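PDB 3DXI: putative aldolase from Bacteroides vulgatus ATCC 8482, which is of unknown precise function but folds, in its N-terminal domain, as a TIM barrel with partial similarity to the HMGL-like family. Local coordinates for residues I25-I30 / R69-K74; S63-L68 / G99-I104. All blocks are in the same frame, centred on the assembly; numbering follows the deposited sequence.

How the contacts relate
Contacts 1 and 2 share helix 62-71 of a TIM barrel, and their centres lie about 11 Å apart. In contact 1 the C-terminal end of this helix meets helix 23-34, beside it outside the barrel; in contact 2 its middle meets the loop leading into strand 103-108. Two polar bonds tie the contacts together: Asp27 OD1 to His67 NE2 at 2.7 Å, a probable hydrogen bond, and the salt bridge of Arg69 NH1 with Asp102 OD2 at 2.8 Å. Ile30 CG1 also packs on Leu68 CD2 at 3.5 Å. Both contacts lie toward the N-terminal ends of the barrel strands, whereas TIM-barrel active sites characteristically sit at the C-terminal ends.

Contact 1: residues I25-I30 / R69-K74; sequences IVDAYI and RNISTK
The backbones of helix 23-34 and of the segment ending helix 62-71 come nearest at Ile30 and Ser72, whose CA atoms are 6.1 Å apart, just where Ser72 leaves helical geometry. Ile30 rests its CG2 methyl against both Ile71 and Ser72, 3.7 Å from Ile71 CG1 and 3.7 Å from Ser72 CB. The side chains of Ile30 and Ile71 meet at about a right angle. Ile71 CG1 lies between its backbone N and carbonyl carbon (chi1 55°), and the extended chi2 carries CD1 toward the flank of helix 23-34, 3.6 Å from Asp27 OD1. That oxygen probably also accepts a hydrogen bond from His67 NE2. On the other flank a water bridges the two segments, donating to Ile30 O at 2.9 Å and accepting from Ser72 OG at 2.6 Å. The same hydroxyl, anti to its own backbone N, accepts from Lys74 N at 3.2 Å with an angle of 160° and closes an ST turn. Asn34 clasps the outgoing chain through Ile71 O and Thr73 N, while Lys74 NZ binds Met33 O and Ile38 O. Helix 23-34 and the end of helix 62-71 are thus joined by a small apolar patch with polar links at its borders; its bond to the water and the one it accepts from Lys74 N together fix the rotation of the buried Ser72 hydroxyl where the chain turns toward strand 75-81.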
loop_
_atom_site.group_PDB
_atom_site.type_symbol
_atom_site.label_atom_id
_atom_site.label_comp_id
_atom_site.label_asym_id
_atom_site.label_seq_id
_atom_site.Cartn_x
_atom_site.Cartn_y
_atom_site.Cartn_z
ATOM N N ILE A 25 8.528 -1.512 -26.364
ATOM C CA ILE A 25 8.395 -1.304 -24.931
ATOM C C ILE A 25 9.767 -0.954 -24.352
ATOM O O ILE A 25 9.896 -0.043 -23.537
ATOM C CB ILE A 25 7.847 -2.560 -24.213
ATOM C CG1 ILE A 25 6.407 -2.843 -24.657
ATOM C CG2 ILE A 25 7.879 -2.351 -22.713
ATOM C CD1 ILE A 25 6.275 -3.405 -26.080
ATOM N N VAL A 26 10.792 -1.677 -24.792
ATOM C CA VAL A 26 12.144 -1.450 -24.310
ATOM C C VAL A 26 12.620 -0.024 -24.579
ATOM O O VAL A 26 13.180 0.612 -23.688
ATOM C CB VAL A 26 13.130 -2.468 -24.930
ATOM C CG1 VAL A 26 14.556 -2.157 -24.493
ATOM C CG2 VAL A 26 12.750 -3.874 -24.494
ATOM N N ASP A 27 12.398 0.479 -25.794
ATOM C CA ASP A 27 12.807 1.842 -26.125
ATOM C C ASP A 27 12.016 2.887 -25.347
ATOM O O ASP A 27 12.583 3.876 -24.879
ATOM C CB ASP A 27 12.660 2.114 -27.624
ATOM C CG ASP A 27 13.762 1.469 -28.442
ATOM O OD1 ASP A 27 14.773 1.051 -27.847
ATOM O OD2 ASP A 27 13.624 1.389 -29.679
ATOM N N ALA A 28 10.706 2.687 -25.235
ATOM C CA ALA A 28 9.870 3.617 -24.488
ATOM C C ALA A 28 10.385 3.669 -23.043
ATOM O O ALA A 28 10.535 4.748 -22.460
ATOM C CB ALA A 28 8.417 3.153 -24.519
ATOM N N TYR A 29 10.657 2.496 -22.475
ATOM C CA TYR A 29 11.172 2.401 -21.107
ATOM C C TYR A 29 12.491 3.166 -20.963
ATOM O O TYR A 29 12.593 4.083 -20.154
ATOM C CB TYR A 29 11.384 0.932 -20.706
ATOM C CG TYR A 29 12.144 0.746 -19.401
ATOM C CD1 TYR A 29 11.541 1.010 -18.170
ATOM C CD2 TYR A 29 13.477 0.321 -19.404
ATOM C CE1 TYR A 29 12.242 0.858 -16.973
ATOM C CE2 TYR A 29 14.188 0.163 -18.214
ATOM C CZ TYR A 29 13.568 0.432 -17.003
ATOM O OH TYR A 29 14.264 0.264 -15.830
ATOM N N ILE A 30 13.495 2.796 -21.754
ATOM C CA ILE A 30 14.801 3.455 -21.684
ATOM C C ILE A 30 14.710 4.975 -21.828
ATOM O O ILE A 30 15.354 5.712 -21.080
ATOM C CB ILE A 30 15.766 2.903 -22.759
ATOM C CG1 ILE A 30 16.049 1.415 -22.507
ATOM C CG2 ILE A 30 17.067 3.697 -22.751
ATOM C CD1 ILE A 30 16.882 1.129 -21.255
ATOM N N ARG A 69 22.872 1.208 -24.197
ATOM C CA ARG A 69 23.945 2.097 -23.769
ATOM C C ARG A 69 24.018 3.323 -24.675
ATOM O O ARG A 69 24.412 4.412 -24.252
ATOM C CB ARG A 69 25.282 1.358 -23.791
ATOM C CG ARG A 69 26.447 2.227 -23.384
ATOM C CD ARG A 69 26.207 2.826 -22.007
ATOM N NE ARG A 69 27.177 2.326 -21.041
ATOM C CZ ARG A 69 27.110 2.521 -19.725
ATOM N NH1 ARG A 69 26.106 3.212 -19.194
ATOM N NH2 ARG A 69 28.061 2.027 -18.942
ATOM N N ASN A 70 23.622 3.133 -25.926
ATOM C CA ASN A 70 23.635 4.199 -26.909
ATOM C C ASN A 70 22.573 5.264 -26.644
ATOM O O ASN A 70 22.835 6.460 -26.781
ATOM C CB ASN A 70 23.424 3.596 -28.295
ATOM C CG ASN A 70 24.450 4.061 -29.293
ATOM O OD1 ASN A 70 25.635 4.194 -28.969
ATOM N ND2 ASN A 70 24.009 4.296 -30.528
ATOM N N ILE A 71 21.378 4.829 -26.252
ATOM C CA ILE A 71 20.278 5.758 -26.011
ATOM C C ILE A 71 20.022 6.160 -24.561
ATOM O O ILE A 71 19.320 7.140 -24.318
ATOM C CB ILE A 71 18.957 5.217 -26.616
ATOM C CG1 ILE A 71 18.661 3.815 -26.081
ATOM C CG2 ILE A 71 19.061 5.194 -28.138
ATOM C CD1 ILE A 71 17.306 3.264 -26.499
ATOM N N SER A 72 20.580 5.422 -23.603
ATOM C CA SER A 72 20.388 5.760 -22.189
ATOM C C SER A 72 21.477 6.696 -21.654
ATOM O O SER A 72 22.660 6.535 -21.961
ATOM C CB SER A 72 20.357 4.486 -21.332
ATOM O OG SER A 72 20.286 4.803 -19.948
ATOM N N THR A 73 21.068 7.671 -20.848
ATOM C CA THR A 73 22.007 8.610 -20.238
ATOM C C THR A 73 22.256 8.248 -18.766
ATOM O O THR A 73 22.960 8.963 -18.051
ATOM C CB THR A 73 21.470 10.053 -20.283
ATOM O OG1 THR A 73 20.272 10.138 -19.499
ATOM C CG2 THR A 73 21.168 10.469 -21.721
ATOM N N LYS A 74 21.682 7.138 -18.315
ATOM C CA LYS A 74 21.843 6.706 -16.927
ATOM C C LYS A 74 22.781 5.510 -16.792
ATOM O O LYS A 74 23.254 4.968 -17.789
ATOM C CB LYS A 74 20.475 6.366 -16.333
ATOM C CG LYS A 74 19.447 7.477 -16.524
ATOM C CD LYS A 74 19.942 8.801 -15.941
ATOM C CE LYS A 74 18.889 9.895 -16.042
ATOM N NZ LYS A 74 17.614 9.538 -15.337
HETATM O O HOH W 1 17.797 5.588 -19.501
#

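Contact 2: residues S63-L68 / G99-I104; sequences SVLKHL and GLVDMI
Beside the apolar meeting of Leu65 with Leu100 and Val101, the carboxylate oxygen Asp102 OD2 is gripped by two donors, Arg69 NH1 in a salt bridge and the backbone N of Ile76. Asp102 thereby ties the start of strand 103-108 both to the end of helix 62-71 and to the neighbouring strand 75-81. Across the contact itself everything is hydrocarbon. The chains come nearest at Leu65 and Leu100, with their CA atoms 6.2 Å apart, and each leucine points its CB toward the other segment. Leu100 sends CD1 against the base of Leu65, 4.1 Å from Leu65 CB. The same methyl lies 3.9 Å from Lys66 CG, and Leu100 CD2 follows at 4.1 Å from that Lys66 CG, so both methyls of Leu100 rest against the CG methylene of Lys66. Lys66 starts away from the loop, yet CG stands beside its backbone N (chi1 -75°), which brings this methylene against the leucine before the extended chain runs on along the exposed side. Deeper in, Val101 turns CG2 to the fork of Leu65, 3.8 Å from Leu65 CD1 and 3.9 Å from Leu65 CD2. Ile97 also touches Leu65, and Ile78 of strand 75-81 lies against Val101. The contact packs outer helix 62-71 against the loop that enters strand 103-108. The chemistry runs from the CG methylene of the exposed Lys66 inward to buried leucine and valine methyls, while the neighbouring carboxylate, held by an arginine and a backbone amide, probably keeps its negative charge.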
loop_
_atom_site.group_PDB
_atom_site.type_symbol
_atom_site.label_atom_id
_atom_site.label_comp_id
_atom_site.label_asym_id
_atom_site.label_seq_id
_atom_site.Cartn_x
_atom_site.Cartn_y
_atom_site.Cartn_z
ATOM N N SER A 63 24.427 -7.284 -28.170
ATOM C CA SER A 63 23.737 -6.484 -29.171
ATOM C C SER A 63 22.703 -5.567 -28.521
ATOM O O SER A 63 22.601 -4.393 -28.872
ATOM C CB SER A 63 23.066 -7.386 -30.216
ATOM O OG SER A 63 22.137 -8.282 -29.622
ATOM N N VAL A 64 21.945 -6.097 -27.567
ATOM C CA VAL A 64 20.935 -5.301 -26.880
ATOM C C VAL A 64 21.577 -4.223 -26.004
ATOM O O VAL A 64 21.149 -3.070 -26.007
ATOM C CB VAL A 64 20.023 -6.190 -26.003
ATOM C CG1 VAL A 64 19.075 -5.320 -25.177
ATOM C CG2 VAL A 64 19.226 -7.140 -26.886
ATOM N N LEU A 65 22.614 -4.599 -25.266
ATOM C CA LEU A 65 23.295 -3.656 -24.390
ATOM C C LEU A 65 23.931 -2.478 -25.137
ATOM O O LEU A 65 23.959 -1.361 -24.621
ATOM C CB LEU A 65 24.345 -4.389 -23.540
ATOM C CG LEU A 65 23.744 -5.331 -22.484
ATOM C CD1 LEU A 65 24.828 -6.160 -21.838
ATOM C CD2 LEU A 65 22.994 -4.513 -21.435
ATOM N N LYS A 66 24.435 -2.716 -26.345
ATOM C CA LYS A 66 25.042 -1.642 -27.126
ATOM C C LYS A 66 23.992 -0.593 -27.479
ATOM O O LYS A 66 24.269 0.608 -27.463
ATOM C CB LYS A 66 25.656 -2.184 -28.417
ATOM C CG LYS A 66 26.953 -2.935 -28.230
ATOM C CD LYS A 66 27.483 -3.412 -29.575
ATOM C CE LYS A 66 28.825 -4.106 -29.424
ATOM N NZ LYS A 66 29.344 -4.554 -30.744
ATOM N N HIS A 67 22.794 -1.062 -27.812
ATOM C CA HIS A 67 21.680 -0.189 -28.159
ATOM C C HIS A 67 21.235 0.615 -26.933
ATOM O O HIS A 67 21.115 1.840 -26.985
ATOM C CB HIS A 67 20.513 -1.030 -28.683
ATOM C CG HIS A 67 19.259 -0.249 -28.922
ATOM N ND1 HIS A 67 19.195 0.799 -29.814
ATOM C CD2 HIS A 67 18.019 -0.369 -28.390
ATOM C CE1 HIS A 67 17.969 1.294 -29.820
ATOM N NE2 HIS A 67 17.236 0.602 -28.966
ATOM N N LEU A 68 20.991 -0.080 -25.830
ATOM C CA LEU A 68 20.561 0.573 -24.595
ATOM C C LEU A 68 21.600 1.585 -24.117
ATOM O O LEU A 68 21.257 2.684 -23.680
ATOM C CB LEU A 68 20.323 -0.470 -23.497
ATOM C CG LEU A 68 19.283 -1.559 -23.788
ATOM C CD1 LEU A 68 19.073 -2.393 -22.531
ATOM C CD2 LEU A 68 17.961 -0.934 -24.236
ATOM N N GLY A 99 32.406 -2.031 -20.342
ATOM C CA GLY A 99 32.135 -0.761 -20.990
ATOM C C GLY A 99 30.675 -0.529 -21.335
ATOM O O GLY A 99 30.257 0.608 -21.547
ATOM N N LEU A 100 29.889 -1.597 -21.390
ATOM C CA LEU A 100 28.476 -1.470 -21.718
ATOM C C LEU A 100 27.610 -1.420 -20.463
ATOM O O LEU A 100 26.540 -0.802 -20.454
ATOM C CB LEU A 100 28.036 -2.639 -22.604
ATOM C CG LEU A 100 28.764 -2.760 -23.948
ATOM C CD1 LEU A 100 28.276 -3.991 -24.698
ATOM C CD2 LEU A 100 28.530 -1.498 -24.767
ATOM N N VAL A 101 28.077 -2.072 -19.407
ATOM C CA VAL A 101 27.346 -2.121 -18.146
ATOM C C VAL A 101 28.194 -1.550 -17.021
ATOM O O VAL A 101 29.371 -1.890 -16.885
ATOM C CB VAL A 101 26.934 -3.571 -17.816
ATOM C CG1 VAL A 101 26.348 -3.661 -16.399
ATOM C CG2 VAL A 101 25.912 -4.046 -18.848
ATOM N N ASP A 102 27.584 -0.681 -16.220
ATOM C CA ASP A 102 28.262 -0.026 -15.111
ATOM C C ASP A 102 28.382 -0.870 -13.861
ATOM O O ASP A 102 29.453 -0.956 -13.257
ATOM C CB ASP A 102 27.531 1.271 -14.766
ATOM C CG ASP A 102 27.492 2.231 -15.931
ATOM O OD1 ASP A 102 28.552 2.819 -16.239
ATOM O OD2 ASP A 102 26.412 2.383 -16.549
HETATM N N MSE A 103 27.280 -1.503 -13.480
HETATM C CA MSE A 103 27.258 -2.303 -12.269
HETATM C C MSE A 103 26.731 -3.714 -12.441
HETATM O O MSE A 103 25.798 -3.963 -13.208
HETATM C CB MSE A 103 26.418 -1.594 -11.210
HETATM C CG MSE A 103 26.242 -2.383 -9.925
HETATM SE SE MSE A 103 24.974 -1.511 -8.737
HETATM C CE MSE A 103 26.193 -0.258 -7.876
ATOM N N ILE A 104 27.347 -4.632 -11.707
ATOM C CA ILE A 104 26.957 -6.028 -11.714
ATOM C C ILE A 104 26.394 -6.296 -10.327
ATOM O O ILE A 104 27.115 -6.201 -9.332
ATOM C CB ILE A 104 28.170 -6.959 -11.931
ATOM C CG1 ILE A 104 28.913 -6.577 -13.217
ATOM C CG2 ILE A 104 27.702 -8.407 -11.978
ATOM C CD1 ILE A 104 28.069 -6.654 -14.487
#